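Local coordinates for taurocyamine kinase (Schistosoma mansoni, PDB 4WOD), which reversibly transfers a phosphate group between ATP and taurocyamine, as a magnesium-dependent phosphagen kinase built from two fused repeats, at residues A379-E382 against T386-Y389; I413-G416 against R421-C424; G514-L519 against G569-N574; T526-T531 against E535-Q540. The protein carries 4 engineered substitutions. One frame throughout, in Å; residues are numbered along the deposited sequence.

Interaction 1: residues A379-E382 against T386-Y389; sequences ASIE and TRKY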
loop_
_atom_site.group_PDB
_atom_site.type_symbol
_atom_site.label_atom_id
_atom_site.label_comp_id
_atom_site.label_asym_id
_atom_site.label_seq_id
_atom_site.Cartn_x
_atom_site.Cartn_y
_atom_site.Cartn_z
ATOM N N ALA A 379 13.041 -1.770 -15.966
ATOM C CA ALA A 379 12.151 -1.369 -17.047
ATOM C C ALA A 379 12.801 -1.675 -18.386
ATOM O O ALA A 379 14.021 -1.648 -18.516
ATOM C CB ALA A 379 11.805 0.111 -16.944
ATOM N N SER A 380 11.994 -1.975 -19.387
ATOM C CA SER A 380 12.554 -2.202 -20.707
ATOM C C SER A 380 13.073 -0.906 -21.283
ATOM O O SER A 380 12.311 0.044 -21.459
ATOM C CB SER A 380 11.520 -2.799 -21.654
ATOM O OG SER A 380 11.993 -2.724 -22.989
ATOM N N ILE A 381 14.363 -0.866 -21.602
ATOM C CA ILE A 381 14.947 0.322 -22.206
ATOM C C ILE A 381 14.435 0.508 -23.638
ATOM O O ILE A 381 14.782 1.480 -24.311
ATOM C CB ILE A 381 16.489 0.254 -22.200
ATOM C CG1 ILE A 381 17.088 1.659 -22.229
ATOM C CG2 ILE A 381 17.007 -0.614 -23.348
ATOM C CD1 ILE A 381 18.556 1.700 -21.893
ATOM N N GLU A 382 13.594 -0.422 -24.086
ATOM C CA GLU A 382 13.045 -0.389 -25.434
ATOM C C GLU A 382 11.636 0.196 -25.471
ATOM O O GLU A 382 11.248 0.807 -26.464
ATOM C CB GLU A 382 13.027 -1.797 -26.048
ATOM C CG GLU A 382 14.410 -2.434 -26.270
ATOM C CD GLU A 382 14.933 -3.198 -25.051
ATOM O OE1 GLU A 382 14.251 -3.205 -24.002
ATOM O OE2 GLU A 382 16.029 -3.801 -25.146
ATOM N N THR A 386 10.910 6.686 -19.924
ATOM C CA THR A 386 11.495 7.228 -18.707
ATOM C C THR A 386 12.943 6.762 -18.544
ATOM O O THR A 386 13.824 7.544 -18.179
ATOM C CB THR A 386 10.661 6.816 -17.462
ATOM O OG1 THR A 386 9.274 7.169 -17.665
ATOM C CG2 THR A 386 11.200 7.468 -16.194
ATOM N N ARG A 387 13.175 5.484 -18.832
ATOM C CA ARG A 387 14.519 4.900 -18.772
ATOM C C ARG A 387 15.383 5.203 -19.995
ATOM O O ARG A 387 16.576 5.482 -19.875
ATOM C CB ARG A 387 14.425 3.382 -18.599
ATOM C CG ARG A 387 15.776 2.723 -18.614
ATOM C CD ARG A 387 15.733 1.284 -18.156
ATOM N NE ARG A 387 17.092 0.799 -17.948
ATOM C CZ ARG A 387 17.565 -0.346 -18.436
ATOM N NH1 ARG A 387 16.785 -1.139 -19.155
ATOM N NH2 ARG A 387 18.820 -0.697 -18.203
ATOM N N LYS A 388 14.776 5.146 -21.174
ATOM C CA LYS A 388 15.515 5.296 -22.423
ATOM C C LYS A 388 16.316 6.603 -22.483
ATOM O O LYS A 388 17.434 6.632 -23.007
ATOM C CB LYS A 388 14.543 5.212 -23.608
ATOM C CG LYS A 388 15.197 5.232 -24.966
ATOM C CD LYS A 388 14.142 5.075 -26.039
ATOM C CE LYS A 388 14.707 5.324 -27.420
ATOM N NZ LYS A 388 13.642 5.153 -28.447
ATOM N N TYR A 389 15.762 7.684 -21.927
ATOM C CA TYR A 389 16.434 8.977 -22.026
ATOM C C TYR A 389 17.151 9.353 -20.753
ATOM O O TYR A 389 17.728 10.436 -20.662
ATOM C CB TYR A 389 15.434 10.061 -22.439
ATOM C CG TYR A 389 15.003 9.811 -23.860
ATOM C CD1 TYR A 389 15.798 10.227 -24.927
ATOM C CD2 TYR A 389 13.847 9.091 -24.137
ATOM C CE1 TYR A 389 15.440 9.962 -26.238
ATOM C CE2 TYR A 389 13.478 8.829 -25.440
ATOM C CZ TYR A 389 14.273 9.268 -26.488
ATOM O OH TYR A 389 13.901 8.987 -27.781
#

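Interaction 2: residues I413-G416 against R421-C424; sequences IRNG and RSIC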
loop_
_atom_site.group_PDB
_atom_site.type_symbol
_atom_site.label_atom_id
_atom_site.label_comp_id
_atom_site.label_asym_id
_atom_site.label_seq_id
_atom_site.Cartn_x
_atom_site.Cartn_y
_atom_site.Cartn_z
ATOM N N ILE A 413 11.072 10.459 -12.267
ATOM C CA ILE A 413 11.224 9.062 -12.688
ATOM C C ILE A 413 10.753 8.055 -11.620
ATOM O O ILE A 413 10.673 6.853 -11.895
ATOM C CB ILE A 413 12.696 8.721 -13.064
ATOM C CG1 ILE A 413 13.581 8.719 -11.815
ATOM C CG2 ILE A 413 13.226 9.670 -14.165
ATOM C CD1 ILE A 413 14.863 7.918 -11.987
ATOM N N ARG A 414 10.403 8.542 -10.431
ATOM C CA ARG A 414 10.054 7.667 -9.310
ATOM C C ARG A 414 8.923 6.687 -9.647
ATOM O O ARG A 414 9.002 5.492 -9.296
ATOM C CB ARG A 414 9.667 8.485 -8.074
ATOM C CG ARG A 414 9.667 7.657 -6.805
ATOM C CD ARG A 414 9.279 8.455 -5.548
ATOM N NE ARG A 414 9.550 7.675 -4.336
ATOM C CZ ARG A 414 8.705 6.781 -3.815
ATOM N NH1 ARG A 414 7.521 6.557 -4.385
ATOM N NH2 ARG A 414 9.045 6.104 -2.728
ATOM N N ASN A 415 7.879 7.165 -10.324
ATOM C CA ASN A 415 6.773 6.253 -10.642
ATOM C C ASN A 415 7.271 5.078 -11.496
ATOM O O ASN A 415 6.846 3.933 -11.308
ATOM C CB ASN A 415 5.613 6.966 -11.362
ATOM C CG ASN A 415 6.004 7.505 -12.721
ATOM O OD1 ASN A 415 6.892 8.328 -12.835
ATOM N ND2 ASN A 415 5.376 6.996 -13.762
ATOM N N GLY A 416 8.202 5.351 -12.406
ATOM C CA GLY A 416 8.772 4.306 -13.242
ATOM C C GLY A 416 9.738 3.410 -12.489
ATOM O O GLY A 416 9.757 2.184 -12.668
ATOM N N ARG A 421 6.549 -1.160 -15.467
ATOM C CA ARG A 421 5.737 -1.235 -16.680
ATOM C C ARG A 421 5.192 0.147 -17.058
ATOM O O ARG A 421 4.650 0.337 -18.155
ATOM C CB ARG A 421 4.591 -2.227 -16.512
ATOM C CG ARG A 421 5.045 -3.667 -16.278
ATOM C CD ARG A 421 3.880 -4.630 -16.497
ATOM N NE ARG A 421 4.131 -5.960 -15.948
ATOM C CZ ARG A 421 3.258 -6.966 -15.997
ATOM N NH1 ARG A 421 2.077 -6.806 -16.573
ATOM N NH2 ARG A 421 3.570 -8.138 -15.472
ATOM N N SER A 422 5.342 1.110 -16.152
ATOM C CA SER A 422 5.026 2.503 -16.483
ATOM C C SER A 422 6.073 3.048 -17.443
ATOM O O SER A 422 7.269 2.911 -17.194
ATOM C CB SER A 422 4.957 3.364 -15.228
ATOM O OG SER A 422 4.820 4.736 -15.578
ATOM N N ILE A 423 5.625 3.679 -18.529
ATOM C CA ILE A 423 6.522 4.090 -19.596
ATOM C C ILE A 423 6.823 5.602 -19.656
ATOM O O ILE A 423 7.749 6.009 -20.341
ATOM C CB ILE A 423 5.969 3.645 -20.988
ATOM C CG1 ILE A 423 4.694 4.414 -21.357
ATOM C CG2 ILE A 423 5.703 2.142 -21.010
ATOM C CD1 ILE A 423 4.176 4.118 -22.743
ATOM N N CYS A 424 6.051 6.433 -18.962
ATOM C CA CYS A 424 6.326 7.883 -18.961
ATOM C C CYS A 424 6.547 8.439 -17.547
ATOM O O CYS A 424 6.011 7.914 -16.578
ATOM C CB CYS A 424 5.189 8.653 -19.650
ATOM S SG CYS A 424 5.249 8.573 -21.469
#

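Interaction 3: residues G514-L519 against G569-N574; sequences GALKGL and GIFHNN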
loop_
_atom_site.group_PDB
_atom_site.type_symbol
_atom_site.label_atom_id
_atom_site.label_comp_id
_atom_site.label_asym_id
_atom_site.label_seq_id
_atom_site.Cartn_x
_atom_site.Cartn_y
_atom_site.Cartn_z
ATOM N N GLY A 514 -13.892 27.845 -6.334
ATOM C CA GLY A 514 -14.451 29.174 -6.507
ATOM C C GLY A 514 -14.934 29.424 -7.927
ATOM O O GLY A 514 -16.042 29.914 -8.128
ATOM N N ALA A 515 -14.113 29.088 -8.919
ATOM C CA ALA A 515 -14.526 29.212 -10.321
ATOM C C ALA A 515 -15.680 28.260 -10.647
ATOM O O ALA A 515 -16.653 28.653 -11.292
ATOM C CB ALA A 515 -13.340 28.949 -11.266
ATOM N N LEU A 516 -15.575 27.012 -10.208
ATOM C CA LEU A 516 -16.587 26.010 -10.539
ATOM C C LEU A 516 -17.955 26.341 -9.941
ATOM O O LEU A 516 -18.987 26.131 -10.592
ATOM C CB LEU A 516 -16.139 24.616 -10.075
ATOM C CG LEU A 516 -14.827 24.079 -10.679
ATOM C CD1 LEU A 516 -14.502 22.681 -10.144
ATOM C CD2 LEU A 516 -14.852 24.061 -12.209
ATOM N N LYS A 517 -17.978 26.862 -8.715
ATOM C CA LYS A 517 -19.247 27.216 -8.080
ATOM C C LYS A 517 -19.906 28.415 -8.770
ATOM O O LYS A 517 -21.096 28.686 -8.571
ATOM C CB LYS A 517 -19.048 27.529 -6.593
ATOM C CG LYS A 517 -18.552 26.368 -5.739
ATOM C CD LYS A 517 -18.177 26.846 -4.331
ATOM C CE LYS A 517 -17.650 25.711 -3.458
ATOM N NZ LYS A 517 -17.412 26.159 -2.044
ATOM N N GLY A 518 -19.125 29.170 -9.537
ATOM C CA GLY A 518 -19.685 30.304 -10.253
ATOM C C GLY A 518 -20.171 29.989 -11.668
ATOM O O GLY A 518 -20.717 30.875 -12.333
ATOM N N LEU A 519 -19.975 28.752 -12.137
ATOM C CA LEU A 519 -20.364 28.384 -13.518
ATOM C C LEU A 519 -21.863 28.440 -13.667
ATOM O O LEU A 519 -22.576 28.098 -12.738
ATOM C CB LEU A 519 -19.896 26.989 -13.895
ATOM C CG LEU A 519 -18.384 26.756 -13.996
ATOM C CD1 LEU A 519 -18.114 25.265 -14.155
ATOM C CD2 LEU A 519 -17.847 27.534 -15.180
ATOM N N GLY A 569 -11.518 16.680 -5.265
ATOM C CA GLY A 569 -12.967 16.673 -5.363
ATOM C C GLY A 569 -13.464 16.469 -6.779
ATOM O O GLY A 569 -12.687 16.449 -7.729
ATOM N N ILE A 570 -14.777 16.299 -6.901
ATOM C CA ILE A 570 -15.433 16.121 -8.176
ATOM C C ILE A 570 -16.543 17.156 -8.302
ATOM O O ILE A 570 -17.339 17.327 -7.380
ATOM C CB ILE A 570 -16.028 14.697 -8.326
ATOM C CG1 ILE A 570 -14.926 13.635 -8.184
ATOM C CG2 ILE A 570 -16.752 14.550 -9.682
ATOM C CD1 ILE A 570 -15.456 12.216 -8.159
ATOM N N PHE A 571 -16.582 17.829 -9.452
ATOM C CA PHE A 571 -17.654 18.760 -9.815
ATOM C C PHE A 571 -18.439 18.175 -10.988
ATOM O O PHE A 571 -17.861 17.577 -11.886
ATOM C CB PHE A 571 -17.072 20.132 -10.199
ATOM C CG PHE A 571 -18.082 21.100 -10.785
ATOM C CD1 PHE A 571 -18.806 21.941 -9.962
ATOM C CD2 PHE A 571 -18.273 21.186 -12.163
ATOM C CE1 PHE A 571 -19.735 22.837 -10.489
ATOM C CE2 PHE A 571 -19.197 22.089 -12.711
ATOM C CZ PHE A 571 -19.926 22.911 -11.868
ATOM N N HIS A 572 -19.758 18.327 -10.985
ATOM C CA HIS A 572 -20.485 18.129 -12.227
ATOM C C HIS A 572 -21.794 18.896 -12.231
ATOM O O HIS A 572 -22.287 19.320 -11.185
ATOM C CB HIS A 572 -20.725 16.632 -12.518
ATOM C CG HIS A 572 -21.550 15.908 -11.493
ATOM N ND1 HIS A 572 -22.846 16.266 -11.176
ATOM C CD2 HIS A 572 -21.272 14.809 -10.749
ATOM C CE1 HIS A 572 -23.319 15.435 -10.263
ATOM N NE2 HIS A 572 -22.386 14.540 -9.988
ATOM N N ASN A 573 -22.345 19.076 -13.426
ATOM C CA ASN A 573 -23.646 19.711 -13.553
ATOM C C ASN A 573 -24.732 18.682 -13.227
ATOM O O ASN A 573 -24.438 17.497 -12.989
ATOM C CB ASN A 573 -23.837 20.317 -14.956
ATOM C CG ASN A 573 -23.684 19.301 -16.093
ATOM O OD1 ASN A 573 -23.429 18.119 -15.871
ATOM N ND2 ASN A 573 -23.861 19.774 -17.329
ATOM N N ASN A 574 -25.979 19.126 -13.166
ATOM C CA ASN A 574 -27.032 18.216 -12.753
ATOM C C ASN A 574 -27.200 17.025 -13.681
ATOM O O ASN A 574 -27.405 15.890 -13.217
ATOM C CB ASN A 574 -28.361 18.957 -12.634
ATOM C CG ASN A 574 -29.424 18.109 -11.967
ATOM O OD1 ASN A 574 -30.226 17.459 -12.635
ATOM N ND2 ASN A 574 -29.416 18.093 -10.636
#

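Interaction 4: residues T526-T531 against E535-Q540; sequences TYYPLT and EEDRKQ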
loop_
_atom_site.group_PDB
_atom_site.type_symbol
_atom_site.label_atom_id
_atom_site.label_comp_id
_atom_site.label_asym_id
_atom_site.label_seq_id
_atom_site.Cartn_x
_atom_site.Cartn_y
_atom_site.Cartn_z
ATOM N N THR A 526 -22.454 21.350 -8.938
ATOM C CA THR A 526 -22.134 21.246 -7.514
ATOM C C THR A 526 -20.721 20.691 -7.335
ATOM O O THR A 526 -20.364 19.682 -7.944
ATOM C CB THR A 526 -23.149 20.312 -6.783
ATOM O OG1 THR A 526 -24.470 20.878 -6.853
ATOM C CG2 THR A 526 -22.760 20.103 -5.341
ATOM N N TYR A 527 -19.916 21.343 -6.508
ATOM C CA TYR A 527 -18.603 20.797 -6.172
ATOM C C TYR A 527 -18.681 19.855 -4.953
ATOM O O TYR A 527 -19.229 20.216 -3.910
ATOM C CB TYR A 527 -17.609 21.926 -5.904
ATOM C CG TYR A 527 -16.225 21.431 -5.559
ATOM C CD1 TYR A 527 -15.457 20.757 -6.501
ATOM C CD2 TYR A 527 -15.674 21.652 -4.295
ATOM C CE1 TYR A 527 -14.179 20.300 -6.193
ATOM C CE2 TYR A 527 -14.402 21.195 -3.981
ATOM C CZ TYR A 527 -13.661 20.519 -4.932
ATOM O OH TYR A 527 -12.394 20.057 -4.624
ATOM N N TYR A 528 -18.143 18.648 -5.100
ATOM C CA TYR A 528 -18.125 17.683 -4.000
ATOM C C TYR A 528 -16.703 17.439 -3.518
ATOM O O TYR A 528 -15.997 16.614 -4.095
ATOM C CB TYR A 528 -18.753 16.349 -4.413
ATOM C CG TYR A 528 -20.164 16.476 -4.937
ATOM C CD1 TYR A 528 -21.257 16.472 -4.068
ATOM C CD2 TYR A 528 -20.406 16.629 -6.300
ATOM C CE1 TYR A 528 -22.556 16.594 -4.546
ATOM C CE2 TYR A 528 -21.699 16.755 -6.789
ATOM C CZ TYR A 528 -22.766 16.736 -5.907
ATOM O OH TYR A 528 -24.048 16.866 -6.399
ATOM N N PRO A 529 -16.286 18.160 -2.466
ATOM C CA PRO A 529 -14.946 17.942 -1.912
ATOM C C PRO A 529 -14.810 16.550 -1.327
ATOM O O PRO A 529 -15.675 16.120 -0.561
ATOM C CB PRO A 529 -14.822 19.009 -0.812
ATOM C CG PRO A 529 -16.212 19.516 -0.566
ATOM C CD PRO A 529 -16.993 19.286 -1.825
ATOM N N LEU A 530 -13.735 15.857 -1.681
ATOM C CA LEU A 530 -13.469 14.547 -1.109
ATOM C C LEU A 530 -13.335 14.606 0.430
ATOM O O LEU A 530 -13.550 13.597 1.106
ATOM C CB LEU A 530 -12.207 13.951 -1.749
ATOM C CG LEU A 530 -12.380 12.869 -2.822
ATOM C CD1 LEU A 530 -13.280 13.332 -3.954
ATOM C CD2 LEU A 530 -11.033 12.386 -3.380
ATOM N N THR A 531 -13.015 15.786 0.975
ATOM C CA THR A 531 -12.821 15.966 2.425
ATOM C C THR A 531 -14.124 16.182 3.177
ATOM O O THR A 531 -14.262 15.716 4.293
ATOM C CB THR A 531 -11.900 17.156 2.765
ATOM O OG1 THR A 531 -12.356 18.336 2.094
ATOM C CG2 THR A 531 -10.494 16.866 2.348
ATOM N N GLU A 535 -22.542 11.936 2.719
ATOM C CA GLU A 535 -22.450 10.512 2.403
ATOM C C GLU A 535 -23.355 10.057 1.267
ATOM O O GLU A 535 -23.021 9.111 0.567
ATOM C CB GLU A 535 -22.782 9.659 3.622
ATOM C CG GLU A 535 -24.244 9.682 3.930
ATOM C CD GLU A 535 -24.817 8.308 4.155
ATOM O OE1 GLU A 535 -24.460 7.358 3.413
ATOM O OE2 GLU A 535 -25.717 8.204 5.008
ATOM N N GLU A 536 -24.498 10.707 1.093
ATOM C CA GLU A 536 -25.430 10.257 0.076
ATOM C C GLU A 536 -24.849 10.686 -1.258
ATOM O O GLU A 536 -24.935 9.972 -2.271
ATOM C CB GLU A 536 -26.833 10.832 0.302
ATOM C CG GLU A 536 -26.874 12.290 0.760
ATOM C CD GLU A 536 -28.299 12.829 0.890
ATOM O OE1 GLU A 536 -29.251 12.015 0.933
ATOM O OE2 GLU A 536 -28.467 14.069 0.944
ATOM N N ASP A 537 -24.219 11.855 -1.232
ATOM C CA ASP A 537 -23.489 12.336 -2.384
ATOM C C ASP A 537 -22.360 11.357 -2.677
ATOM O O ASP A 537 -22.154 10.961 -3.825
ATOM C CB ASP A 537 -22.962 13.747 -2.141
ATOM C CG ASP A 537 -24.076 14.779 -2.059
ATOM O OD1 ASP A 537 -25.133 14.586 -2.703
ATOM O OD2 ASP A 537 -23.889 15.788 -1.356
ATOM N N ARG A 538 -21.667 10.931 -1.628
ATOM C CA ARG A 538 -20.590 9.960 -1.781
ATOM C C ARG A 538 -21.072 8.663 -2.440
ATOM O O ARG A 538 -20.474 8.215 -3.412
ATOM C CB ARG A 538 -19.944 9.660 -0.425
ATOM C CG ARG A 538 -18.482 9.250 -0.522
ATOM C CD ARG A 538 -17.736 9.487 0.780
ATOM N NE ARG A 538 -16.641 10.435 0.591
ATOM C CZ ARG A 538 -16.133 11.191 1.555
ATOM N NH1 ARG A 538 -16.607 11.114 2.792
ATOM N NH2 ARG A 538 -15.146 12.026 1.284
ATOM N N LYS A 539 -22.154 8.075 -1.920
ATOM C CA LYS A 539 -22.723 6.843 -2.486
ATOM C C LYS A 539 -23.072 7.001 -3.959
ATOM O O LYS A 539 -22.757 6.148 -4.796
ATOM C CB LYS A 539 -23.998 6.423 -1.743
ATOM C CG LYS A 539 -23.868 6.202 -0.251
ATOM C CD LYS A 539 -25.189 5.669 0.338
ATOM C CE LYS A 539 -26.406 6.046 -0.529
ATOM N NZ LYS A 539 -27.357 7.011 0.105
ATOM N N GLN A 540 -23.746 8.102 -4.264
ATOM C CA GLN A 540 -24.222 8.351 -5.614
ATOM C C GLN A 540 -23.075 8.529 -6.605
ATOM O O GLN A 540 -23.191 8.155 -7.777
ATOM C CB GLN A 540 -25.122 9.580 -5.643
ATOM C CG GLN A 540 -25.878 9.701 -6.941
ATOM C CD GLN A 540 -26.546 8.393 -7.338
ATOM O OE1 GLN A 540 -27.468 7.915 -6.667
ATOM N NE2 GLN A 540 -26.080 7.805 -8.431
#

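Interaction 1: residues A379-E382 against T386-Y389
Arg387, on the short helix 385-388, reaches back over the loop that precedes it and crosses Ile381 at about a right angle, in the helical N-terminal domain of the second phosphagen kinase repeat. The arginine chain runs extended from CG to NE, with CG anti to the backbone N (chi1 177°), and this carries the guanidinium past Ile381 as far as Ala379. Ile381 lies across that rod: CG1 rests 4.0 Å from Arg387 CG, while CD1 sits over the centre of one guanidinium face, 4.1 Å above its plane. The apolar branch thus covers one face of the cationic group. Lys388, next on the helix, lies alongside the loop: its CB is 3.8 Å from Ile381 O, and its ammonium goes on to a salt bridge with Asp446 of helix 437-448. The result is a loop folded back against the helix that follows it, at the protein surface and away from the annotated sites, in which a helix side chain lies against the loop leading into that helix. The bond itself is weak: Arg387 NH1 approaches Ala379 O obliquely, 2.9 Å away, with an angle of 130° at the hydrogen.

Interaction 2: residues I413-G416 against R421-C424
Asn415 turns its amide toward Ser422 and Cys424 by placing CG between its own backbone N and carbonyl carbon (chi1 64°), a tight setting on a helix, while Ser422 swings OG anti to its backbone N (chi1 173°) and presents the hydroxyl to the same amide. Both torsions bring polar groups near Asn415 ND2. From it a hydrogen bond runs to Cys424 O, 3.0 Å long and almost straight at 176°; the carbonyl oxygen lies in the plane of the asparagine amide and is met nearly end-on. Ser422 OG is also 3.0 Å from Asn415 ND2. The helix backbone comes close to the serine, Gly416 CA lying 4.4 Å from Ser422 CB. The contact joins helix 409-418 to the loop that follows it, in the N-terminal domain of the second repeat, and all four touching residues are buried. Val554 of helix 553-558 packs on both Asn415 and Ser422. The loop continues to Cys424, whose side chain touches that of Cys631, the predicted active-site cysteine. A buried backbone carbonyl is therefore satisfied by a side-chain amide, and the straight bond probably helps fix the course of the loop where it passes that cysteine.

Interaction 3: residues G514-L519 against G569-N574
Phe571 of strand 569-573 meets Leu516 and Leu519, at the end of helix 502-517 and just beyond it. Before it in the strand, Gly569 and Ile570 serve the sheet: Gly569 pairs through its backbone with Val582, and Ile570 with Tyr528, its side chain directed away from the helix. Phe571 then turns to the helix. With CG anti to the backbone N (chi1 171°), its ring stands up from the strand and offers one face to Leu516. Leu516 CB lies over that face in a CH-pi contact, 4.1 Å from the ring centroid and 22° off the ring normal, displaced toward the rim. Leu516 CD1 packs beside the stem of the ring, 3.6 Å from Phe571 CB, and the backbone joins in as Leu516 O approaches Phe571 CE1 at 3.4 Å. Leu519 reaches the far end of the ring obliquely, its CD1 lying 3.7 Å from both Phe571 CE2 and CZ. This is helix-on-sheet packing in the catalytic domain of the second repeat, where an antiparallel eight-stranded sheet carries helices on its face; Ile613 and Ala612 of helix 599-614 touch Leu516 and Leu519 in turn. His572 comes next and belongs to the other side, its ring meeting that of Tyr528, while its ND1 donates to Asn573 O at 2.7 Å, tilted from the ring plane and above the carbonyl plane. Asn573 follows, with its amide engaged at both ends: ND2 bonds to Glu522 O, and OD1 receives the backbone N-H groups of Thr577 and Phe578.

Interaction 4: residues T526-T531 against E535-Q540
Tyr528, on edge strand 525-529, meets Asp537 of helix 535-543 across a short strand-loop-helix connection at the rim of the eight-stranded antiparallel sheet in the second catalytic domain. The approach to it begins at Thr526, two residues earlier on the strand, whose CG2 lies 3.4 Å above one face of the Tyr528 ring, offset toward its rim. Tyr527 takes the other direction: its hydroxyl bonds to Glu509 of helix 502-517, so neighbouring tyrosines serve the two sides of the sheet edge. Tyr528 itself faces helix 535-543, its CG anti to the carbonyl carbon (chi1 -56°). The side chains of Tyr528 and Asp537 cross at about a right angle, and the carboxylate plane is turned 65° from the ring plane. Asp537 CB is 3.7 Å from both CD1 and CE1 of Tyr528, which makes the aspartate methylene part of the packing. Pro529 then leads the chain off the strand and packs on Glu509. At Leu530 the side chain turns from helix 535-543 and packs on Phe548, Trp564 and Arg568, while its carbonyl faces Arg538. That arginine, its chain bent at chi3, is modelled implausibly close to the carbonyl, and its exact placement is doubtful. The contact rests on ring and carboxylate: Asp537 CG stands 3.4 Å from Tyr528 CE1, and Asp537 OD2 lies at the ring edge, in its plane, 3.6 Å from the same carbon.

Overall arrangement
All four contacts belong to the second repeat and form two pairs, one in each of its domains. Interactions 1 and 2 come first along the chain, in series within the helical N-terminal domain; their centres are about 9 Å apart, and Thr386 touches Ile413, Ile423 and Cys424. Interactions 3 and 4 lie in the catalytic domain with centres about 12 Å apart, interaction 4 nested within the loop that interaction 3 closes. They share the antiparallel sheet, where strands 525-529 and 569-573 are neighbours. Between the pairs, centres are about 31 to 40 Å apart without touching. The first pair thus joins short helices to their neighbouring loops, whereas the second packs helices near the edge of the sheet.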